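Local coordinates for inorganic pyrophosphatase (Coxiella burnetii, PDB 3TR4), which probably hydrolyses inorganic pyrophosphate to two phosphate ions with the help of divalent metal ions, working as a homohexamer, at residues D15-I20 and G58-T63; V19-P24 and V85-R90; I94-D99 and G156-E161. One frame throughout, in Å; residues are numbered along the deposited sequence.

Contact 1. Residues D15-I20 and G58-T63; sequences DDFNVI and GFVPST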
ATOM      1  N   ASP B  15      -8.165  -0.284  33.215  1.00 33.74           N
ATOM      2  CA  ASP B  15      -7.021   0.559  32.870  1.00 33.28           C
ATOM      3  C   ASP B  15      -5.878  -0.241  32.261  1.00 32.29           C
ATOM      4  O   ASP B  15      -4.830   0.311  31.930  1.00 31.72           O
ATOM      5  CB  ASP B  15      -6.508   1.307  34.100  1.00 44.10           C
ATOM      6  CG  ASP B  15      -7.410   2.453  34.503  1.00 48.07           C
ATOM      7  OD1 ASP B  15      -8.072   2.347  35.556  1.00 50.51           O
ATOM      8  OD2 ASP B  15      -7.459   3.460  33.763  1.00 55.43           O
ATOM      9  N   ASP B  16      -6.078  -1.545  32.120  1.00 30.64           N
ATOM     10  CA  ASP B  16      -5.041  -2.410  31.581  1.00 30.48           C
ATOM     11  C   ASP B  16      -5.605  -3.782  31.255  1.00 31.45           C
ATOM     12  O   ASP B  16      -5.438  -4.730  32.026  1.00 33.45           O
ATOM     13  CB  ASP B  16      -3.884  -2.539  32.574  1.00 34.09           C
ATOM     14  CG  ASP B  16      -2.805  -3.485  32.089  1.00 45.11           C
ATOM     15  OD1 ASP B  16      -2.769  -3.782  30.876  1.00 48.07           O
ATOM     16  OD2 ASP B  16      -1.990  -3.931  32.924  1.00 53.19           O
ATOM     17  N   PHE B  17      -6.277  -3.884  30.114  1.00 20.71           N
ATOM     18  CA  PHE B  17      -6.844  -5.159  29.705  1.00 25.16           C
ATOM     19  C   PHE B  17      -6.374  -5.577  28.316  1.00 26.74           C
ATOM     20  O   PHE B  17      -5.793  -4.781  27.577  1.00 23.94           O
ATOM     21  CB  PHE B  17      -8.376  -5.157  29.826  1.00 22.63           C
ATOM     22  CG  PHE B  17      -9.074  -4.140  28.956  1.00 19.74           C
ATOM     23  CD1 PHE B  17      -9.262  -2.838  29.396  1.00 23.75           C
ATOM     24  CD2 PHE B  17      -9.584  -4.501  27.718  1.00 19.86           C
ATOM     25  CE1 PHE B  17      -9.922  -1.910  28.607  1.00 22.00           C
ATOM     26  CE2 PHE B  17     -10.249  -3.579  26.925  1.00 20.49           C
ATOM     27  CZ  PHE B  17     -10.418  -2.283  27.368  1.00 27.88           C
ATOM     28  N   ASN B  18      -6.610  -6.840  27.977  1.00 27.85           N
ATOM     29  CA  ASN B  18      -6.139  -7.392  26.714  1.00 24.61           C
ATOM     30  C   ASN B  18      -7.147  -7.251  25.586  1.00 23.92           C
ATOM     31  O   ASN B  18      -8.353  -7.390  25.787  1.00 27.09           O
ATOM     32  CB  ASN B  18      -5.759  -8.862  26.889  1.00 25.06           C
ATOM     33  CG  ASN B  18      -4.544  -9.045  27.778  1.00 32.65           C
ATOM     34  OD1 ASN B  18      -3.672  -8.178  27.838  1.00 32.25           O
ATOM     35  ND2 ASN B  18      -4.478 -10.178  28.469  1.00 30.26           N
ATOM     36  N   VAL B  19      -6.643  -6.974  24.391  1.00 22.61           N
ATOM     37  CA  VAL B  19      -7.486  -6.933  23.208  1.00 22.77           C
ATOM     38  C   VAL B  19      -6.791  -7.665  22.074  1.00 28.19           C
ATOM     39  O   VAL B  19      -5.603  -7.455  21.819  1.00 26.13           O
ATOM     40  CB  VAL B  19      -7.793  -5.487  22.777  1.00 25.52           C
ATOM     41  CG1 VAL B  19      -8.437  -5.467  21.402  1.00 24.85           C
ATOM     42  CG2 VAL B  19      -8.700  -4.812  23.804  1.00 30.10           C
ATOM     43  N   ILE B  20      -7.527  -8.547  21.412  1.00 24.52           N
ATOM     44  CA  ILE B  20      -7.035  -9.177  20.200  1.00 25.46           C
ATOM     45  C   ILE B  20      -7.636  -8.442  19.009  1.00 22.62           C
ATOM     46  O   ILE B  20      -8.855  -8.375  18.855  1.00 21.57           O
ATOM     47  CB  ILE B  20      -7.390 -10.672  20.145  1.00 23.27           C
ATOM     48  CG1 ILE B  20      -6.648 -11.428  21.252  1.00 25.07           C
ATOM     49  CG2 ILE B  20      -7.038 -11.245  18.780  1.00 26.10           C
ATOM     50  CD1 ILE B  20      -7.042 -12.890  21.385  1.00 33.02           C
ATOM     51  N   GLY B  58     -11.480  -4.936  17.825  1.00 20.43           N
ATOM     52  CA  GLY B  58     -11.161  -6.249  18.349  1.00 22.68           C
ATOM     53  C   GLY B  58     -12.087  -6.658  19.473  1.00 20.54           C
ATOM     54  O   GLY B  58     -13.195  -6.143  19.593  1.00 24.74           O
ATOM     55  N   PHE B  59     -11.623  -7.580  20.306  1.00 20.36           N
ATOM     56  CA  PHE B  59     -12.417  -8.074  21.418  1.00 24.02           C
ATOM     57  C   PHE B  59     -11.526  -8.372  22.614  1.00 24.73           C
ATOM     58  O   PHE B  59     -10.308  -8.517  22.474  1.00 26.37           O
ATOM     59  CB  PHE B  59     -13.170  -9.341  21.006  1.00 24.51           C
ATOM     60  CG  PHE B  59     -12.270 -10.514  20.723  1.00 30.58           C
ATOM     61  CD1 PHE B  59     -11.729 -10.701  19.460  1.00 29.22           C
ATOM     62  CD2 PHE B  59     -11.961 -11.424  21.719  1.00 26.52           C
ATOM     63  CE1 PHE B  59     -10.899 -11.777  19.198  1.00 31.56           C
ATOM     64  CE2 PHE B  59     -11.134 -12.501  21.463  1.00 28.06           C
ATOM     65  CZ  PHE B  59     -10.603 -12.679  20.204  1.00 32.40           C
ATOM     66  N   VAL B  60     -12.138  -8.453  23.790  1.00 26.62           N
ATOM     67  CA  VAL B  60     -11.436  -8.857  25.003  1.00 23.18           C
ATOM     68  C   VAL B  60     -11.612 -10.355  25.201  1.00 23.76           C
ATOM     69  O   VAL B  60     -12.738 -10.828  25.347  1.00 23.00           O
ATOM     70  CB  VAL B  60     -11.998  -8.138  26.250  1.00 23.41           C
ATOM     71  CG1 VAL B  60     -11.144  -8.440  27.481  1.00 21.66           C
ATOM     72  CG2 VAL B  60     -12.082  -6.645  26.008  1.00 20.41           C
ATOM     73  N   PRO B  61     -10.502 -11.111  25.215  1.00 22.93           N
ATOM     74  CA  PRO B  61     -10.582 -12.559  25.427  1.00 29.07           C
ATOM     75  C   PRO B  61     -11.098 -12.854  26.829  1.00 34.70           C
ATOM     76  O   PRO B  61     -10.910 -12.028  27.718  1.00 28.13           O
ATOM     77  CB  PRO B  61      -9.123 -13.019  25.311  1.00 28.93           C
ATOM     78  CG  PRO B  61      -8.361 -11.860  24.784  1.00 28.65           C
ATOM     79  CD  PRO B  61      -9.113 -10.635  25.168  1.00 26.40           C
ATOM     80  N   SER B  62     -11.724 -14.013  27.020  1.00 31.92           N
ATOM     81  CA  SER B  62     -12.253 -14.398  28.328  1.00 32.44           C
ATOM     82  C   SER B  62     -13.346 -13.453  28.822  1.00 32.51           C
ATOM     83  O   SER B  62     -13.453 -13.180  30.016  1.00 33.70           O
ATOM     84  CB  SER B  62     -11.135 -14.508  29.364  1.00 30.40           C
ATOM     85  OG  SER B  62     -10.320 -15.634  29.098  1.00 35.97           O
ATOM     86  N   THR B  63     -14.153 -12.956  27.891  1.00 31.61           N
ATOM     87  CA  THR B  63     -15.324 -12.161  28.232  1.00 32.74           C
ATOM     88  C   THR B  63     -16.501 -12.617  27.388  1.00 33.25           C
ATOM     89  O   THR B  63     -16.318 -13.260  26.353  1.00 28.95           O
ATOM     90  CB  THR B  63     -15.097 -10.658  27.985  1.00 31.04           C
ATOM     91  OG1 THR B  63     -14.985 -10.411  26.576  1.00 27.70           O
ATOM     92  CG2 THR B  63     -13.840 -10.189  28.689  1.00 29.59           C
TER

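Contact 2. Residues V19-P24 and V85-R90; sequences VIIEIP and VLMRVR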
ATOM      1  N   VAL B  19      -6.643  -6.974  24.391  1.00 22.61           N
ATOM      2  CA  VAL B  19      -7.486  -6.933  23.208  1.00 22.77           C
ATOM      3  C   VAL B  19      -6.791  -7.665  22.074  1.00 28.19           C
ATOM      4  O   VAL B  19      -5.603  -7.455  21.819  1.00 26.13           O
ATOM      5  CB  VAL B  19      -7.793  -5.487  22.777  1.00 25.52           C
ATOM      6  CG1 VAL B  19      -8.437  -5.467  21.402  1.00 24.85           C
ATOM      7  CG2 VAL B  19      -8.700  -4.812  23.804  1.00 30.10           C
ATOM      8  N   ILE B  20      -7.527  -8.547  21.412  1.00 24.52           N
ATOM      9  CA  ILE B  20      -7.035  -9.177  20.200  1.00 25.46           C
ATOM     10  C   ILE B  20      -7.636  -8.442  19.009  1.00 22.62           C
ATOM     11  O   ILE B  20      -8.855  -8.375  18.855  1.00 21.57           O
ATOM     12  CB  ILE B  20      -7.390 -10.672  20.145  1.00 23.27           C
ATOM     13  CG1 ILE B  20      -6.648 -11.428  21.252  1.00 25.07           C
ATOM     14  CG2 ILE B  20      -7.038 -11.245  18.780  1.00 26.10           C
ATOM     15  CD1 ILE B  20      -7.042 -12.890  21.385  1.00 33.02           C
ATOM     16  N   ILE B  21      -6.772  -7.870  18.181  1.00 21.87           N
ATOM     17  CA  ILE B  21      -7.225  -7.064  17.059  1.00 21.09           C
ATOM     18  C   ILE B  21      -7.708  -7.955  15.919  1.00 24.13           C
ATOM     19  O   ILE B  21      -7.059  -8.940  15.575  1.00 28.92           O
ATOM     20  CB  ILE B  21      -6.114  -6.123  16.563  1.00 20.84           C
ATOM     21  CG1 ILE B  21      -5.754  -5.111  17.656  1.00 20.63           C
ATOM     22  CG2 ILE B  21      -6.552  -5.400  15.298  1.00 19.01           C
ATOM     23  CD1 ILE B  21      -6.894  -4.183  18.036  1.00 24.05           C
ATOM     24  N   GLU B  22      -8.855  -7.605  15.348  1.00 18.96           N
ATOM     25  CA  GLU B  22      -9.438  -8.383  14.261  1.00 23.09           C
ATOM     26  C   GLU B  22      -9.470  -7.578  12.965  1.00 24.05           C
ATOM     27  O   GLU B  22      -9.337  -8.135  11.878  1.00 26.26           O
ATOM     28  CB  GLU B  22     -10.842  -8.868  14.646  1.00 20.87           C
ATOM     29  CG  GLU B  22     -10.844  -9.946  15.731  1.00 22.46           C
ATOM     30  CD  GLU B  22     -12.241 -10.298  16.221  1.00 32.79           C
ATOM     31  OE1 GLU B  22     -13.065  -9.374  16.394  1.00 37.36           O
ATOM     32  OE2 GLU B  22     -12.514 -11.499  16.430  1.00 34.43           O
ATOM     33  N   ILE B  23      -9.633  -6.263  13.093  1.00 22.51           N
ATOM     34  CA  ILE B  23      -9.704  -5.370  11.941  1.00 20.20           C
ATOM     35  C   ILE B  23      -8.868  -4.122  12.201  1.00 21.91           C
ATOM     36  O   ILE B  23      -9.080  -3.436  13.197  1.00 25.24           O
ATOM     37  CB  ILE B  23     -11.152  -4.910  11.689  1.00 21.16           C
ATOM     38  CG1 ILE B  23     -12.098  -6.110  11.613  1.00 27.87           C
ATOM     39  CG2 ILE B  23     -11.231  -4.052  10.431  1.00 21.35           C
ATOM     40  CD1 ILE B  23     -13.554  -5.716  11.566  1.00 33.18           C
ATOM     41  N   PRO B  24      -7.927  -3.812  11.298  1.00 22.73           N
ATOM     42  CA  PRO B  24      -7.052  -2.652  11.497  1.00 22.72           C
ATOM     43  C   PRO B  24      -7.762  -1.356  11.134  1.00 24.32           C
ATOM     44  O   PRO B  24      -8.705  -1.385  10.341  1.00 18.83           O
ATOM     45  CB  PRO B  24      -5.928  -2.909  10.499  1.00 26.22           C
ATOM     46  CG  PRO B  24      -6.617  -3.604   9.369  1.00 27.18           C
ATOM     47  CD  PRO B  24      -7.685  -4.464   9.997  1.00 23.53           C
ATOM     48  N   VAL B  85      -3.112  -9.684  16.315  1.00 25.96           N
ATOM     49  CA  VAL B  85      -2.161  -9.227  17.318  1.00 26.56           C
ATOM     50  C   VAL B  85      -2.866  -8.878  18.628  1.00 22.42           C
ATOM     51  O   VAL B  85      -3.972  -8.346  18.623  1.00 26.08           O
ATOM     52  CB  VAL B  85      -1.374  -8.006  16.802  1.00 32.13           C
ATOM     53  CG1 VAL B  85      -0.555  -7.375  17.916  1.00 32.83           C
ATOM     54  CG2 VAL B  85      -0.481  -8.417  15.640  1.00 31.27           C
ATOM     55  N   LEU B  86      -2.224  -9.196  19.746  1.00 19.63           N
ATOM     56  CA  LEU B  86      -2.765  -8.859  21.060  1.00 22.78           C
ATOM     57  C   LEU B  86      -2.098  -7.587  21.572  1.00 28.24           C
ATOM     58  O   LEU B  86      -0.909  -7.376  21.355  1.00 33.53           O
ATOM     59  CB  LEU B  86      -2.539 -10.012  22.040  1.00 25.08           C
ATOM     60  CG  LEU B  86      -3.248  -9.939  23.395  1.00 37.83           C
ATOM     61  CD1 LEU B  86      -3.389 -11.325  24.002  1.00 39.87           C
ATOM     62  CD2 LEU B  86      -2.525  -9.000  24.352  1.00 42.65           C
HETATM   63  N   MSE B  87      -2.866  -6.735  22.239  1.00 23.82           N
HETATM   64  CA  MSE B  87      -2.316  -5.508  22.803  1.00 26.69           C
HETATM   65  C   MSE B  87      -2.981  -5.145  24.123  1.00 27.74           C
HETATM   66  O   MSE B  87      -4.118  -5.538  24.391  1.00 25.32           O
HETATM   67  CB  MSE B  87      -2.422  -4.353  21.803  1.00 24.64           C
HETATM   68  CG  MSE B  87      -3.837  -3.999  21.384  1.00 26.44           C
HETATM   69 SE   MSE B  87      -3.847  -2.648  19.963  1.00 32.84          SE
HETATM   70  CE  MSE B  87      -2.858  -1.238  20.886  1.00 16.93           C
ATOM     71  N   ARG B  88      -2.255  -4.403  24.952  1.00 20.28           N
ATOM     72  CA  ARG B  88      -2.764  -3.979  26.244  1.00 24.02           C
ATOM     73  C   ARG B  88      -3.289  -2.554  26.141  1.00 24.54           C
ATOM     74  O   ARG B  88      -2.572  -1.650  25.708  1.00 23.12           O
ATOM     75  CB  ARG B  88      -1.663  -4.078  27.301  1.00 33.31           C
ATOM     76  CG  ARG B  88      -1.197  -5.510  27.551  1.00 43.83           C
ATOM     77  CD  ARG B  88       0.003  -5.573  28.486  1.00 48.61           C
ATOM     78  NE  ARG B  88      -0.235  -4.853  29.732  1.00 56.95           N
ATOM     79  CZ  ARG B  88       0.563  -3.900  30.204  1.00 60.94           C
ATOM     80  NH1 ARG B  88       1.657  -3.560  29.538  1.00 61.24           N
ATOM     81  NH2 ARG B  88       0.270  -3.291  31.344  1.00 62.02           N
ATOM     82  N   VAL B  89      -4.542  -2.360  26.540  1.00 25.89           N
ATOM     83  CA  VAL B  89      -5.208  -1.076  26.366  1.00 22.69           C
ATOM     84  C   VAL B  89      -5.875  -0.590  27.647  1.00 21.55           C
ATOM     85  O   VAL B  89      -5.982  -1.325  28.629  1.00 24.02           O
ATOM     86  CB  VAL B  89      -6.273  -1.148  25.237  1.00 23.29           C
ATOM     87  CG1 VAL B  89      -5.640  -1.606  23.937  1.00 19.99           C
ATOM     88  CG2 VAL B  89      -7.405  -2.081  25.632  1.00 19.45           C
ATOM     89  N   ARG B  90      -6.310   0.664  27.629  1.00 20.06           N
ATOM     90  CA  ARG B  90      -7.034   1.255  28.744  1.00 26.08           C
ATOM     91  C   ARG B  90      -8.263   1.967  28.191  1.00 23.32           C
ATOM     92  O   ARG B  90      -8.187   2.618  27.149  1.00 23.34           O
ATOM     93  CB  ARG B  90      -6.135   2.229  29.512  1.00 25.44           C
ATOM     94  CG  ARG B  90      -5.462   3.271  28.633  1.00 29.03           C
ATOM     95  CD  ARG B  90      -4.469   4.126  29.418  1.00 29.09           C
ATOM     96  NE  ARG B  90      -3.841   5.134  28.568  1.00 23.69           N
ATOM     97  CZ  ARG B  90      -4.350   6.340  28.339  1.00 23.64           C
ATOM     98  NH1 ARG B  90      -5.499   6.692  28.900  1.00 22.62           N
ATOM     99  NH2 ARG B  90      -3.712   7.191  27.547  1.00 23.20           N
TER

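Contact 3. Residues I94-D99 and G156-E161; sequences IMKMED and GWEDKE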
ATOM      1  N   ILE B  94     -17.428   4.218  26.410  1.00 24.73           N
ATOM      2  CA  ILE B  94     -18.127   3.161  25.696  1.00 20.45           C
ATOM      3  C   ILE B  94     -19.154   3.743  24.735  1.00 22.40           C
ATOM      4  O   ILE B  94     -19.834   4.718  25.050  1.00 27.83           O
ATOM      5  CB  ILE B  94     -18.783   2.166  26.681  1.00 25.39           C
ATOM      6  CG1 ILE B  94     -19.518   1.053  25.930  1.00 29.51           C
ATOM      7  CG2 ILE B  94     -19.709   2.895  27.651  1.00 27.49           C
ATOM      8  CD1 ILE B  94     -19.986  -0.073  26.833  1.00 29.52           C
HETATM    9  N   MSE B  95     -19.241   3.156  23.547  1.00 24.27           N
HETATM   10  CA  MSE B  95     -20.245   3.554  22.578  1.00 29.27           C
HETATM   11  C   MSE B  95     -21.458   2.641  22.703  1.00 29.26           C
HETATM   12  O   MSE B  95     -21.376   1.444  22.433  1.00 27.36           O
HETATM   13  CB  MSE B  95     -19.671   3.475  21.162  1.00 24.61           C
HETATM   14  CG  MSE B  95     -20.558   4.095  20.100  1.00 38.02           C
HETATM   15 SE   MSE B  95     -19.925   3.697  18.306  1.00 38.55          SE
HETATM   16  CE  MSE B  95     -20.421   1.808  18.250  1.00 32.48           C
ATOM     17  N   LYS B  96     -22.582   3.209  23.123  1.00 25.82           N
ATOM     18  CA  LYS B  96     -23.807   2.443  23.287  1.00 34.35           C
ATOM     19  C   LYS B  96     -24.498   2.278  21.941  1.00 30.38           C
ATOM     20  O   LYS B  96     -24.707   3.254  21.220  1.00 31.43           O
ATOM     21  CB  LYS B  96     -24.740   3.144  24.274  1.00 36.03           C
ATOM     22  CG  LYS B  96     -24.195   3.234  25.691  1.00 42.97           C
ATOM     23  CD  LYS B  96     -24.177   1.871  26.367  1.00 49.49           C
ATOM     24  CE  LYS B  96     -23.774   1.987  27.831  1.00 53.25           C
ATOM     25  NZ  LYS B  96     -23.889   0.689  28.552  1.00 53.79           N
HETATM   26  N   MSE B  97     -24.845   1.044  21.596  1.00 28.07           N
HETATM   27  CA  MSE B  97     -25.507   0.792  20.324  1.00 33.77           C
HETATM   28  C   MSE B  97     -26.275  -0.518  20.355  1.00 31.62           C
HETATM   29  O   MSE B  97     -26.006  -1.389  21.181  1.00 32.89           O
HETATM   30  CB  MSE B  97     -24.494   0.800  19.167  1.00 35.36           C
HETATM   31  CG  MSE B  97     -24.092  -0.575  18.640  1.00 47.77           C
HETATM   32 SE   MSE B  97     -22.922  -0.506  17.053  1.00 54.02          SE
HETATM   33  CE  MSE B  97     -24.097   0.439  15.823  1.00 37.56           C
ATOM     34  N   GLU B  98     -27.246  -0.645  19.460  1.00 31.99           N
ATOM     35  CA  GLU B  98     -27.950  -1.909  19.301  1.00 33.08           C
ATOM     36  C   GLU B  98     -27.969  -2.304  17.835  1.00 34.82           C
ATOM     37  O   GLU B  98     -27.951  -1.447  16.948  1.00 35.61           O
ATOM     38  CB  GLU B  98     -29.371  -1.833  19.866  1.00 46.49           C
ATOM     39  CG  GLU B  98     -30.338  -0.981  19.066  1.00 50.27           C
ATOM     40  CD  GLU B  98     -31.769  -1.114  19.563  1.00 54.41           C
ATOM     41  OE1 GLU B  98     -32.282  -2.252  19.620  1.00 61.15           O
ATOM     42  OE2 GLU B  98     -32.379  -0.079  19.904  1.00 48.98           O
ATOM     43  N   ASP B  99     -27.976  -3.607  17.581  1.00 35.77           N
ATOM     44  CA  ASP B  99     -28.090  -4.097  16.221  1.00 40.95           C
ATOM     45  C   ASP B  99     -29.418  -4.824  16.063  1.00 39.82           C
ATOM     46  O   ASP B  99     -30.301  -4.690  16.910  1.00 39.47           O
ATOM     47  CB  ASP B  99     -26.902  -4.992  15.846  1.00 46.61           C
ATOM     48  CG  ASP B  99     -26.723  -6.166  16.795  1.00 53.78           C
ATOM     49  OD1 ASP B  99     -27.720  -6.596  17.418  1.00 49.99           O
ATOM     50  OD2 ASP B  99     -25.580  -6.663  16.905  1.00 54.26           O
ATOM     51  N   GLY B 156     -25.335   6.629  21.757  1.00 34.83           N
ATOM     52  CA  GLY B 156     -24.496   7.698  22.266  1.00 34.86           C
ATOM     53  C   GLY B 156     -23.237   7.185  22.937  1.00 38.00           C
ATOM     54  O   GLY B 156     -22.971   5.984  22.950  1.00 40.53           O
ATOM     55  N   TRP B 157     -22.457   8.106  23.490  1.00 32.61           N
ATOM     56  CA  TRP B 157     -21.241   7.753  24.212  1.00 31.52           C
ATOM     57  C   TRP B 157     -21.446   7.858  25.721  1.00 35.55           C
ATOM     58  O   TRP B 157     -22.018   8.833  26.208  1.00 31.94           O
ATOM     59  CB  TRP B 157     -20.095   8.674  23.794  1.00 36.43           C
ATOM     60  CG  TRP B 157     -19.733   8.548  22.351  1.00 35.80           C
ATOM     61  CD1 TRP B 157     -20.233   9.277  21.312  1.00 37.11           C
ATOM     62  CD2 TRP B 157     -18.788   7.637  21.783  1.00 31.54           C
ATOM     63  NE1 TRP B 157     -19.660   8.874  20.134  1.00 39.78           N
ATOM     64  CE2 TRP B 157     -18.769   7.868  20.396  1.00 35.36           C
ATOM     65  CE3 TRP B 157     -17.958   6.649  22.316  1.00 29.32           C
ATOM     66  CZ2 TRP B 157     -17.950   7.147  19.532  1.00 36.06           C
ATOM     67  CZ3 TRP B 157     -17.147   5.934  21.460  1.00 33.71           C
ATOM     68  CH2 TRP B 157     -17.147   6.186  20.081  1.00 38.41           C
ATOM     69  N   GLU B 158     -20.979   6.851  26.455  1.00 30.65           N
ATOM     70  CA  GLU B 158     -20.983   6.900  27.914  1.00 35.78           C
ATOM     71  C   GLU B 158     -19.548   6.925  28.432  1.00 31.08           C
ATOM     72  O   GLU B 158     -18.607   6.675  27.679  1.00 28.28           O
ATOM     73  CB  GLU B 158     -21.739   5.709  28.503  1.00 43.08           C
ATOM     74  CG  GLU B 158     -23.194   5.605  28.072  1.00 60.06           C
ATOM     75  CD  GLU B 158     -24.084   6.643  28.729  1.00 79.64           C
ATOM     76  OE1 GLU B 158     -25.001   6.248  29.480  1.00 87.06           O
ATOM     77  OE2 GLU B 158     -23.873   7.852  28.490  1.00 86.21           O
ATOM     78  N   ASP B 159     -19.388   7.204  29.719  1.00 31.09           N
ATOM     79  CA  ASP B 159     -18.068   7.465  30.288  1.00 38.45           C
ATOM     80  C   ASP B 159     -17.302   6.216  30.723  1.00 41.60           C
ATOM     81  O   ASP B 159     -17.797   5.088  30.620  1.00 33.51           O
ATOM     82  CB  ASP B 159     -18.172   8.461  31.451  1.00 43.22           C
ATOM     83  CG  ASP B 159     -19.046   7.952  32.587  1.00 52.15           C
ATOM     84  OD1 ASP B 159     -19.087   6.723  32.816  1.00 52.49           O
ATOM     85  OD2 ASP B 159     -19.690   8.786  33.258  1.00 58.64           O
ATOM     86  N   LYS B 160     -16.085   6.438  31.212  1.00 30.62           N
ATOM     87  CA  LYS B 160     -15.188   5.362  31.623  1.00 34.32           C
ATOM     88  C   LYS B 160     -15.819   4.444  32.669  1.00 34.09           C
ATOM     89  O   LYS B 160     -15.634   3.230  32.627  1.00 34.15           O
ATOM     90  CB  LYS B 160     -13.878   5.955  32.147  1.00 37.97           C
ATOM     91  CG  LYS B 160     -12.799   4.947  32.521  1.00 36.32           C
ATOM     92  CD  LYS B 160     -11.561   5.684  33.028  1.00 45.48           C
ATOM     93  CE  LYS B 160     -10.578   4.752  33.715  1.00 52.39           C
ATOM     94  NZ  LYS B 160     -10.089   3.695  32.790  1.00 59.00           N
ATOM     95  N   GLU B 161     -16.565   5.026  33.602  1.00 33.40           N
ATOM     96  CA  GLU B 161     -17.251   4.238  34.622  1.00 38.47           C
ATOM     97  C   GLU B 161     -18.262   3.278  33.997  1.00 34.73           C
ATOM     98  O   GLU B 161     -18.395   2.136  34.436  1.00 35.24           O
ATOM     99  CB  GLU B 161     -17.943   5.146  35.643  1.00 45.10           C
ATOM    100  CG  GLU B 161     -18.774   4.389  36.667  1.00 56.12           C
ATOM    101  CD  GLU B 161     -17.967   3.342  37.414  1.00 65.82           C
ATOM    102  OE1 GLU B 161     -16.788   3.611  37.730  1.00 66.92           O
ATOM    103  OE2 GLU B 161     -18.512   2.247  37.675  1.00 70.10           O
TER

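Contact 1. Residues D15-I20 and G58-T63
Ile20 and Phe59 sit on one face of the sheet as an antiparallel hydrogen-bonded pair, where strand 16-23 meets strand 56-59 in the curled central sheet of the pyrophosphatase fold. Ile20 N gives its hydrogen to Phe59 O at 3.0 Å, and Phe59 N returns one to Ile20 O at 3.2 Å; the second bond is more bent at the acceptor, its donor tilted 28° from the carbonyl plane. The two side chains run alongside each other, pointing the same way. Phe59 CG stands between its own backbone N and carbonyl carbon (chi1 66°), and this turn brings the CE1 and CZ side of the ring against Ile20, whose CB makes an off-centre CH-pi contact 4.2 Å from the centroid of the Phe59 ring. Ile20 CD1 reaches further, touching Phe59 CZ and, also at 3.8 Å, Pro61 CG.

The segments run at a steep angle, 115° between their directions. Phe59 O also receives the CA-H of Val19, at 3.3 Å from Val19 CA. Nearer the start of segment 15-20, Val60 CG2 meets the ring of Phe17, 3.7 Å from Phe17 CE2, the two side chains crossing at about a right angle. Phe167 of helix 160-175 meets the Phe17 ring and also touches Val60, Phe40 of a neighbouring subunit packs on Ile20, and Phe59 lies near the metal-binding Asp72.

Asn18 O is buried without a conventional donor in the model; Val60 CG1 and Pro61 CD, each 3.4 Å from Asn18 O, and the CA-H of Val60 offer it only weak C-H contacts.

Contact 2. Residues V19-P24 and V85-R90
Val19 CG2 presses on Val89 CG2 at 3.5 Å, the two valines crossing at about a right angle. CG2 of Val89 is the branch that stands between its backbone N and carbonyl carbon; on Val19 the branch that meets it lies beside the backbone N. Further along the strand, the selenium of the selenomethionine Met87 lies across Ile21. CG of Met87 stands between its backbone N and carbonyl carbon; the chain is extended at the next torsion and bends at the last (chi3 -58°), and SE ends 3.9 Å from both CG1 and CD1 of Ile21, so that it touches two successive carbons of one branch.

Beneath these side chains, strands 16-23 and 86-99 pair antiparallel in the curled sheet at the centre of the pyrophosphatase fold. Val19 and Met87 form a hydrogen-bonded pair, with Val19 N to Met87 O and Met87 N to Val19 O both 2.9 Å; the latter donor lies in the carbonyl plane. Ile20 and Leu86 are the neighbouring non-hydrogen-bonded pair, their CA atoms 4.4 Å apart, with Ile20 CG1 and Leu86 CD1 in loose contact on the face away from Val19 and Met87. The next rung, Ile21 N to Val85 O, is almost straight, 176° at the hydrogen. Val85 O also takes the CA-H of Ile20, as Val19 O does that of Leu86.

Beyond Ile21 in the same strand, Glu22 and Ile23 both face Tyr57, a classic beta bulge in the pairing with strand 56-59. A neighbouring subunit covers part of the contact, its Leu41, Thr42 and Val43 packing on Val85, Leu86 and Met87, and Leu86 makes backbone hydrogen bonds to that chain.

Contact 3. Residues I94-D99 and G156-E161
Glu158 N donates to Ile94 O at 2.8 Å in a bond nearly straight at the hydrogen (173°), and the same carbonyl oxygen takes the CA-H of Trp157. Here strand 152-159 pairs antiparallel with the later part of the long strand 86-99 in the pyrophosphatase sheet. Ile94 and Glu158 form one hydrogen-bonded pair; its return bond, from Ile94 N to Glu158 O, is more angled, the donor standing 42° above the carbonyl plane. Lys96 and Gly156 form the other: Lys96 N reaches Gly156 O at 2.8 Å, whereas the bond from Gly156 N to Lys96 O is weak at 3.5 Å. The backbone angles of Gly156 are ones at which a CB would press on the preceding carbonyl oxygen.

Between these rungs, the selenomethionine Met95 and Trp157 share the opposite face of the sheet as a non-hydrogen-bonded pair. The indole swings over its partner: Met95 CB makes a CH-pi contact over the face of the six-membered ring, 3.8 Å from its centroid. Met95 CG, set anti to the backbone N (chi1 -170°), continues across the same face toward the rim. Its SE then stands obliquely 4.6 Å from the centroid of that Trp157 ring, a Met-aromatic contact. Leu133 and Ile136 of helix 130-142 also touch Trp157, and its NE1 has a weak hydrogen bond to Ser137 OG.

On the other face, Ile94 CG2 rests against Glu158 CB. Asp159 then N-caps helix 160-175 through a bond from Ala162 N to its OD1. Lys96 and Glu158 have opposite charges but meet through their aliphatic parts, crossing at about a right angle with Lys96 CG 3.5 Å from Glu158 CG.

Overall arrangement
Contacts 1 and 2 share Val19 and Ile20: strand 16-23 pairs with 56-59 in the first and with 86-99 in the second, their centres about 7 Å apart. A salt bridge from Asp16 OD2 to Arg88 NH2 (2.8 Å) ties the two together. Strand 86-99 then runs on to contact 3, its centre about 19 Å from that of contact 2 and across the chain's centre. Asp15 OD2 and Lys160 NZ, 2.8 Å apart, join contact 1 to contact 3 by another salt bridge. The manganese ion, held by Asp67, Asp72 and Asp104, lies about 8 Å from the side chain of Phe59, about 10 Å from that of Met95 and about 12 Å from that of Val19; none of the three contacts supplies a ligand.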